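Local coordinates for thioredoxin domain-containing protein (Vibrio parahaemolyticus, PDB 2R5S) that is of unknown function, though probably a protein-disulfide reductase, this part being its tetratricopeptide repeat domain, at residues L17-I29 against V42-Q55. Sequence-based numbering, arbitrary orientation.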
ATOM      1  N   LEU A  17       2.489  17.482  -4.494  1.00 59.82           N
ATOM      2  CA  LEU A  17       3.728  16.688  -4.532  1.00 61.69           C
ATOM      3  C   LEU A  17       4.920  17.407  -3.848  1.00 62.71           C
ATOM      4  O   LEU A  17       5.664  16.833  -3.046  1.00 63.41           O
ATOM      5  CB  LEU A  17       4.102  16.347  -5.978  1.00 60.81           C
ATOM      6  CG  LEU A  17       3.222  15.432  -6.795  1.00 59.91           C
ATOM      7  CD1 LEU A  17       3.521  15.663  -8.281  1.00 62.71           C
ATOM      8  CD2 LEU A  17       3.457  13.970  -6.385  1.00 54.83           C
ATOM      9  N   GLN A  18       5.085  18.676  -4.157  1.00 64.22           N
ATOM     10  CA  GLN A  18       6.109  19.482  -3.501  1.00 65.13           C
ATOM     11  C   GLN A  18       6.065  19.222  -1.978  1.00 65.55           C
ATOM     12  O   GLN A  18       7.106  19.111  -1.310  1.00 65.93           O
ATOM     13  CB  GLN A  18       5.863  20.960  -3.815  1.00 65.53           C
ATOM     14  CG  GLN A  18       7.125  21.819  -3.964  1.00 68.49           C
ATOM     15  CD  GLN A  18       7.829  22.139  -2.631  1.00 70.13           C
ATOM     16  OE1 GLN A  18       7.387  23.001  -1.851  1.00 73.64           O
ATOM     17  NE2 GLN A  18       8.953  21.472  -2.390  1.00 70.91           N
ATOM     18  N   GLN A  19       4.846  19.101  -1.444  1.00 64.74           N
ATOM     19  CA  GLN A  19       4.619  19.120   0.000  1.00 63.41           C
ATOM     20  C   GLN A  19       4.578  17.738   0.634  1.00 61.77           C
ATOM     21  O   GLN A  19       4.290  17.614   1.837  1.00 61.58           O
ATOM     22  CB  GLN A  19       3.281  19.777   0.296  1.00 64.35           C
ATOM     23  CG  GLN A  19       2.829  20.877  -0.664  1.00 66.72           C
ATOM     24  CD  GLN A  19       1.662  21.627  -0.088  1.00 69.85           C
ATOM     25  OE1 GLN A  19       1.686  21.955   1.091  1.00 71.26           O
ATOM     26  NE2 GLN A  19       0.622  21.885  -0.895  1.00 71.08           N
ATOM     27  N   GLY A  20       4.822  16.715  -0.180  1.00 58.89           N
ATOM     28  CA  GLY A  20       4.668  15.333   0.223  1.00 56.63           C
ATOM     29  C   GLY A  20       3.239  14.852   0.486  1.00 54.57           C
ATOM     30  O   GLY A  20       3.040  13.934   1.258  1.00 55.11           O
ATOM     31  N   GLU A  21       2.239  15.462  -0.120  1.00 52.62           N
ATOM     32  CA  GLU A  21       0.861  14.991   0.054  1.00 51.41           C
ATOM     33  C   GLU A  21       0.447  14.017  -1.044  1.00 50.14           C
ATOM     34  O   GLU A  21      -0.425  14.313  -1.820  1.00 49.93           O
ATOM     35  CB  GLU A  21      -0.089  16.168   0.092  1.00 50.53           C
ATOM     36  CG  GLU A  21       0.198  17.090   1.273  1.00 52.37           C
ATOM     37  CD  GLU A  21      -0.265  16.585   2.672  1.00 54.40           C
ATOM     38  OE1 GLU A  21      -1.219  15.779   2.772  1.00 48.81           O
ATOM     39  OE2 GLU A  21       0.311  17.076   3.701  1.00 56.15           O
ATOM     40  N   HIS A  22       1.102  12.873  -1.125  1.00 49.94           N
ATOM     41  CA  HIS A  22       0.848  11.950  -2.226  1.00 50.54           C
ATOM     42  C   HIS A  22      -0.621  11.564  -2.333  1.00 49.73           C
ATOM     43  O   HIS A  22      -1.174  11.490  -3.415  1.00 50.15           O
ATOM     44  CB  HIS A  22       1.806  10.757  -2.137  1.00 51.41           C
ATOM     45  CG  HIS A  22       3.231  11.170  -1.883  1.00 53.54           C
ATOM     46  ND1 HIS A  22       4.056  11.659  -2.877  1.00 58.37           N
ATOM     47  CD2 HIS A  22       3.956  11.238  -0.738  1.00 57.26           C
ATOM     48  CE1 HIS A  22       5.226  11.996  -2.363  1.00 58.67           C
ATOM     49  NE2 HIS A  22       5.199  11.731  -1.069  1.00 59.38           N
ATOM     50  N   ALA A  23      -1.289  11.414  -1.197  1.00 50.18           N
ATOM     51  CA  ALA A  23      -2.597  10.820  -1.228  1.00 48.93           C
ATOM     52  C   ALA A  23      -3.596  11.852  -1.715  1.00 48.79           C
ATOM     53  O   ALA A  23      -4.401  11.516  -2.569  1.00 47.80           O
ATOM     54  CB  ALA A  23      -2.966  10.235   0.098  1.00 49.21           C
ATOM     55  N   GLN A  24      -3.476  13.113  -1.271  1.00 47.35           N
ATOM     56  CA  GLN A  24      -4.236  14.221  -1.903  1.00 47.34           C
ATOM     57  C   GLN A  24      -3.941  14.399  -3.399  1.00 47.85           C
ATOM     58  O   GLN A  24      -4.878  14.499  -4.232  1.00 47.54           O
ATOM     59  CB  GLN A  24      -4.056  15.558  -1.151  1.00 47.43           C
ATOM     60  CG  GLN A  24      -4.781  15.614   0.134  1.00 46.80           C
ATOM     61  CD  GLN A  24      -4.525  16.926   0.870  1.00 52.95           C
ATOM     62  OE1 GLN A  24      -4.962  17.988   0.424  1.00 56.27           O
ATOM     63  NE2 GLN A  24      -3.821  16.857   1.999  1.00 48.47           N
ATOM     64  N   ALA A  25      -2.647  14.404  -3.737  1.00 47.79           N
ATOM     65  CA  ALA A  25      -2.205  14.434  -5.121  1.00 48.22           C
ATOM     66  C   ALA A  25      -2.834  13.338  -6.000  1.00 49.24           C
ATOM     67  O   ALA A  25      -3.207  13.603  -7.143  1.00 49.56           O
ATOM     68  CB  ALA A  25      -0.668  14.387  -5.183  1.00 46.59           C
ATOM     69  N   LEU A  26      -2.937  12.109  -5.488  1.00 51.31           N
ATOM     70  CA  LEU A  26      -3.579  10.974  -6.235  1.00 52.51           C
ATOM     71  C   LEU A  26      -5.071  11.178  -6.377  1.00 52.58           C
ATOM     72  O   LEU A  26      -5.707  10.810  -7.388  1.00 53.14           O
ATOM     73  CB  LEU A  26      -3.380   9.653  -5.478  1.00 52.94           C
ATOM     74  CG  LEU A  26      -2.197   8.768  -5.869  1.00 55.81           C
ATOM     75  CD1 LEU A  26      -1.833   7.797  -4.692  1.00 55.16           C
ATOM     76  CD2 LEU A  26      -2.492   8.013  -7.127  1.00 57.07           C
ATOM     77  N   ASN A  27      -5.635  11.775  -5.348  1.00 51.44           N
ATOM     78  CA  ASN A  27      -7.023  12.185  -5.433  1.00 52.28           C
ATOM     79  C   ASN A  27      -7.315  13.262  -6.498  1.00 52.44           C
ATOM     80  O   ASN A  27      -8.305  13.158  -7.253  1.00 51.75           O
ATOM     81  CB  ASN A  27      -7.528  12.619  -4.089  1.00 51.25           C
ATOM     82  CG  ASN A  27      -8.992  12.965  -4.117  1.00 52.86           C
ATOM     83  OD1 ASN A  27      -9.359  14.138  -4.044  1.00 53.42           O
ATOM     84  ND2 ASN A  27      -9.840  11.953  -4.209  1.00 53.32           N
ATOM     85  N   VAL A  28      -6.436  14.265  -6.601  1.00 52.50           N
ATOM     86  CA  VAL A  28      -6.660  15.300  -7.625  1.00 51.94           C
ATOM     87  C   VAL A  28      -6.451  14.735  -9.045  1.00 52.48           C
ATOM     88  O   VAL A  28      -7.146  15.114  -9.999  1.00 51.54           O
ATOM     89  CB  VAL A  28      -5.790  16.509  -7.367  1.00 51.17           C
ATOM     90  CG1 VAL A  28      -5.922  17.488  -8.481  1.00 48.95           C
ATOM     91  CG2 VAL A  28      -6.165  17.169  -5.978  1.00 51.97           C
ATOM     92  N   ILE A  29      -5.462  13.852  -9.161  1.00 53.52           N
ATOM     93  CA  ILE A  29      -5.168  13.147 -10.409  1.00 55.11           C
ATOM     94  C   ILE A  29      -6.378  12.406 -10.914  1.00 56.71           C
ATOM     95  O   ILE A  29      -6.694  12.467 -12.120  1.00 56.43           O
ATOM     96  CB  ILE A  29      -4.045  12.105 -10.248  1.00 54.93           C
ATOM     97  CG1 ILE A  29      -2.730  12.813  -9.919  1.00 54.20           C
ATOM     98  CG2 ILE A  29      -3.854  11.250 -11.540  1.00 56.65           C
ATOM     99  CD1 ILE A  29      -2.415  13.892 -10.868  1.00 54.98           C
ATOM    100  N   VAL A  42       1.943  12.844 -16.190  1.00 52.67           N
ATOM    101  CA  VAL A  42       0.970  12.697 -15.118  0.50 51.06           C
ATOM    102  C   VAL A  42       1.086  11.295 -14.570  1.00 52.02           C
ATOM    103  O   VAL A  42       1.092  11.116 -13.334  1.00 52.59           O
ATOM    104  CB  VAL A  42      -0.477  13.107 -15.505  0.50 50.48           C
ATOM    105  CG1 VAL A  42      -1.424  12.868 -14.359  0.50 45.98           C
ATOM    106  CG2 VAL A  42      -0.513  14.580 -15.788  0.50 48.46           C
ATOM    107  N   LYS A  43       1.252  10.315 -15.458  1.00 51.23           N
ATOM    108  CA  LYS A  43       1.654   8.970 -15.071  1.00 51.29           C
ATOM    109  C   LYS A  43       2.856   8.864 -14.204  1.00 52.00           C
ATOM    110  O   LYS A  43       2.813   8.169 -13.237  1.00 54.27           O
ATOM    111  CB  LYS A  43       1.915   8.075 -16.312  1.00 51.49           C
ATOM    112  CG  LYS A  43       0.595   7.716 -17.016  1.00 47.69           C
ATOM    113  CD  LYS A  43       0.948   6.766 -18.220  1.00 49.89           C
ATOM    114  CE  LYS A  43      -0.312   6.105 -18.790  1.00 52.74           C
ATOM    115  NZ  LYS A  43       0.154   5.295 -20.008  1.00 59.57           N
ATOM    116  N   LEU A  44       3.928   9.532 -14.527  1.00 53.11           N
ATOM    117  CA  LEU A  44       5.078   9.488 -13.624  1.00 55.71           C
ATOM    118  C   LEU A  44       4.670   9.995 -12.239  1.00 55.91           C
ATOM    119  O   LEU A  44       4.806   9.298 -11.278  1.00 58.51           O
ATOM    120  CB  LEU A  44       6.247  10.315 -14.192  1.00 54.97           C
ATOM    121  CG  LEU A  44       7.212   9.760 -15.254  1.00 60.07           C
ATOM    122  CD1 LEU A  44       7.016   8.270 -15.537  1.00 56.37           C
ATOM    123  CD2 LEU A  44       7.267  10.594 -16.514  1.00 61.10           C
ATOM    124  N   ALA A  45       4.197  11.224 -12.139  1.00 57.17           N
ATOM    125  CA  ALA A  45       3.535  11.782 -10.911  1.00 55.92           C
ATOM    126  C   ALA A  45       2.735  10.731 -10.119  1.00 54.94           C
ATOM    127  O   ALA A  45       2.927  10.554  -8.927  1.00 55.63           O
ATOM    128  CB  ALA A  45       2.558  12.956 -11.323  1.00 52.60           C
ATOM    129  N   LYS A  46       1.808  10.067 -10.801  1.00 55.01           N
ATOM    130  CA  LYS A  46       0.888   9.116 -10.170  1.00 54.15           C
ATOM    131  C   LYS A  46       1.708   7.908  -9.656  1.00 54.41           C
ATOM    132  O   LYS A  46       1.532   7.470  -8.501  1.00 54.23           O
ATOM    133  CB  LYS A  46      -0.232   8.714 -11.158  1.00 53.93           C
ATOM    134  CG  LYS A  46      -1.112   7.569 -10.668  1.00 55.02           C
ATOM    135  CD  LYS A  46      -2.411   7.385 -11.523  1.00 54.07           C
ATOM    136  CE  LYS A  46      -3.421   6.434 -10.914  1.00 56.64           C
ATOM    137  NZ  LYS A  46      -4.413   5.766 -11.946  1.00 59.52           N
ATOM    138  N   ALA A  47       2.685   7.460 -10.459  1.00 54.08           N
ATOM    139  CA  ALA A  47       3.592   6.370 -10.076  1.00 52.49           C
ATOM    140  C   ALA A  47       4.351   6.715  -8.826  1.00 53.43           C
ATOM    141  O   ALA A  47       4.437   5.900  -7.951  1.00 54.69           O
ATOM    142  CB  ALA A  47       4.525   6.080 -11.158  1.00 52.40           C
ATOM    143  N   ASP A  48       4.916   7.924  -8.752  1.00 52.75           N
ATOM    144  CA  ASP A  48       5.642   8.377  -7.572  1.00 54.69           C
ATOM    145  C   ASP A  48       4.689   8.367  -6.391  1.00 55.21           C
ATOM    146  O   ASP A  48       5.099   8.058  -5.300  1.00 55.67           O
ATOM    147  CB  ASP A  48       6.138   9.788  -7.841  1.00 53.87           C
ATOM    148  CG  ASP A  48       7.001  10.316  -6.774  1.00 58.82           C
ATOM    149  OD1 ASP A  48       7.643   9.536  -6.065  1.00 67.27           O
ATOM    150  OD2 ASP A  48       7.100  11.560  -6.672  1.00 63.51           O
ATOM    151  N   CYS A  49       3.410   8.715  -6.608  1.00 54.22           N
ATOM    152  CA  CYS A  49       2.490   8.792  -5.500  1.00 55.46           C
ATOM    153  C   CYS A  49       2.150   7.371  -4.974  1.00 56.44           C
ATOM    154  O   CYS A  49       2.023   7.116  -3.741  1.00 57.84           O
ATOM    155  CB  CYS A  49       1.222   9.561  -5.913  1.00 54.98           C
ATOM    156  SG  CYS A  49       1.435  11.353  -6.039  1.00 58.36           S
ATOM    157  N   LEU A  50       2.002   6.437  -5.888  1.00 55.66           N
ATOM    158  CA  LEU A  50       1.627   5.092  -5.490  1.00 56.67           C
ATOM    159  C   LEU A  50       2.761   4.508  -4.604  1.00 57.80           C
ATOM    160  O   LEU A  50       2.558   3.928  -3.514  1.00 58.64           O
ATOM    161  CB  LEU A  50       1.393   4.248  -6.731  1.00 54.26           C
ATOM    162  CG  LEU A  50       0.191   4.704  -7.515  1.00 55.76           C
ATOM    163  CD1 LEU A  50       0.092   3.923  -8.837  1.00 56.34           C
ATOM    164  CD2 LEU A  50      -1.055   4.453  -6.671  1.00 55.21           C
ATOM    165  N   LEU A  51       3.968   4.714  -5.066  1.00 59.32           N
ATOM    166  CA  LEU A  51       5.096   4.188  -4.411  1.00 59.94           C
ATOM    167  C   LEU A  51       5.313   4.837  -3.051  1.00 61.08           C
ATOM    168  O   LEU A  51       5.739   4.159  -2.112  1.00 62.90           O
ATOM    169  CB  LEU A  51       6.294   4.459  -5.300  1.00 59.98           C
ATOM    170  CG  LEU A  51       7.404   3.453  -5.355  1.00 62.75           C
ATOM    171  CD1 LEU A  51       7.061   2.585  -6.526  1.00 60.85           C
ATOM    172  CD2 LEU A  51       8.708   4.229  -5.599  1.00 63.05           C
ATOM    173  N   GLU A  52       5.080   6.146  -2.923  1.00 60.65           N
ATOM    174  CA  GLU A  52       5.291   6.801  -1.640  1.00 59.19           C
ATOM    175  C   GLU A  52       4.206   6.366  -0.665  1.00 59.88           C
ATOM    176  O   GLU A  52       4.335   6.537   0.549  1.00 59.16           O
ATOM    177  CB  GLU A  52       5.219   8.321  -1.793  1.00 59.32           C
ATOM    178  CG  GLU A  52       6.330   8.935  -2.608  1.00 60.07           C
ATOM    179  CD  GLU A  52       7.716   8.582  -2.055  1.00 62.79           C
ATOM    180  OE1 GLU A  52       8.434   7.697  -2.634  1.00 66.78           O
ATOM    181  OE2 GLU A  52       8.041   9.157  -1.031  1.00 59.22           O
ATOM    182  N   THR A  53       3.108   5.833  -1.211  1.00 60.16           N
ATOM    183  CA  THR A  53       2.000   5.381  -0.376  1.00 60.42           C
ATOM    184  C   THR A  53       1.974   3.864  -0.240  1.00 60.71           C
ATOM    185  O   THR A  53       1.053   3.295   0.358  1.00 59.80           O
ATOM    186  CB  THR A  53       0.683   5.861  -0.892  1.00 61.09           C
ATOM    187  OG1 THR A  53       0.528   5.382  -2.246  1.00 61.80           O
ATOM    188  CG2 THR A  53       0.616   7.415  -0.789  1.00 58.36           C
ATOM    189  N   LYS A  54       3.013   3.239  -0.791  1.00 60.49           N
ATOM    190  CA  LYS A  54       3.353   1.852  -0.531  1.00 60.84           C
ATOM    191  C   LYS A  54       2.427   0.899  -1.252  1.00 60.20           C
ATOM    192  O   LYS A  54       2.170  -0.230  -0.819  1.00 61.32           O
ATOM    193  CB  LYS A  54       3.507   1.602   0.981  1.00 61.96           C
ATOM    194  CG  LYS A  54       4.531   2.609   1.619  1.00 64.06           C
ATOM    195  CD  LYS A  54       5.255   2.073   2.837  1.00 68.54           C
ATOM    196  CE  LYS A  54       6.199   0.913   2.473  1.00 70.66           C
ATOM    197  NZ  LYS A  54       6.407  -0.061   3.617  1.00 71.45           N
ATOM    198  N   GLN A  55       1.929   1.375  -2.386  1.00 59.04           N
ATOM    199  CA  GLN A  55       1.065   0.583  -3.247  1.00 57.74           C
ATOM    200  C   GLN A  55       1.914   0.130  -4.413  1.00 56.94           C
ATOM    201  O   GLN A  55       1.782   0.677  -5.476  1.00 57.29           O
ATOM    202  CB  GLN A  55      -0.069   1.454  -3.745  1.00 57.25           C
ATOM    203  CG  GLN A  55      -0.749   2.285  -2.644  1.00 60.03           C
ATOM    204  CD  GLN A  55      -2.059   2.888  -3.083  1.00 59.08           C
ATOM    205  OE1 GLN A  55      -3.068   2.194  -3.193  1.00 60.52           O
ATOM    206  NE2 GLN A  55      -2.055   4.188  -3.344  1.00 58.88           N
TER
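Helix 22-29 and helix 42-52 run roughly antiparallel, their axes 9.0 Å apart at closest approach with 140° between directions, and H22 lies nearest C49, CA to CA, at 4.8 Å. C49 is the knob of this interface, set in a hole formed by L17, H22, A25 and L26. The small thiol suits so close a backbone approach: with the sulfur beside the backbone N (chi1 -75°), C49 SG faces L17 CD2, 3.3 Å away, and the A25 methyl, while C49 CB meets L26 CG at 3.5 Å. A25, with only a methyl, backs the sulfur and probably helps the helices come close.

The H22 imidazole lies between two neighbours. E52 covers one face with its aliphatic carbons, CB standing 3.4 Å from the ring centroid, a CH-pi contact only 11° off the normal; the opposite face is backed by G20 C, off centre. C49 SG lies at the ring's edge instead. E52 CG, beside the backbone N, also lies over the ring next to CE1; the bend at chi2 turns the carboxylate. The T53 methyl CG2 packs on H22 CB.

L26, also a wall of the C49 hole, spreads its two branches: CD2 touches K46 CG and L50 CD2, and CD1 approaches Q55 NE2. Q55 NE2 donates to T53 OG1 at 3.1 Å, the acceptor lying near the plane of the amide. I29 CD1 meets V42 CG1 at 3.8 Å, branched aliphatics suited to this buried end, and the extended K46 chain passes I29 CG2.

No hydrogen bond links the segments; apolar and CH-pi packing joins helix 40-52 to helix 22-30 and the end of helix 9-18 within the tetratricopeptide repeat region. H22 ND1 is buried without a partner; D48 OD2, 4.9 Å from it, might favour a protonated imidazole.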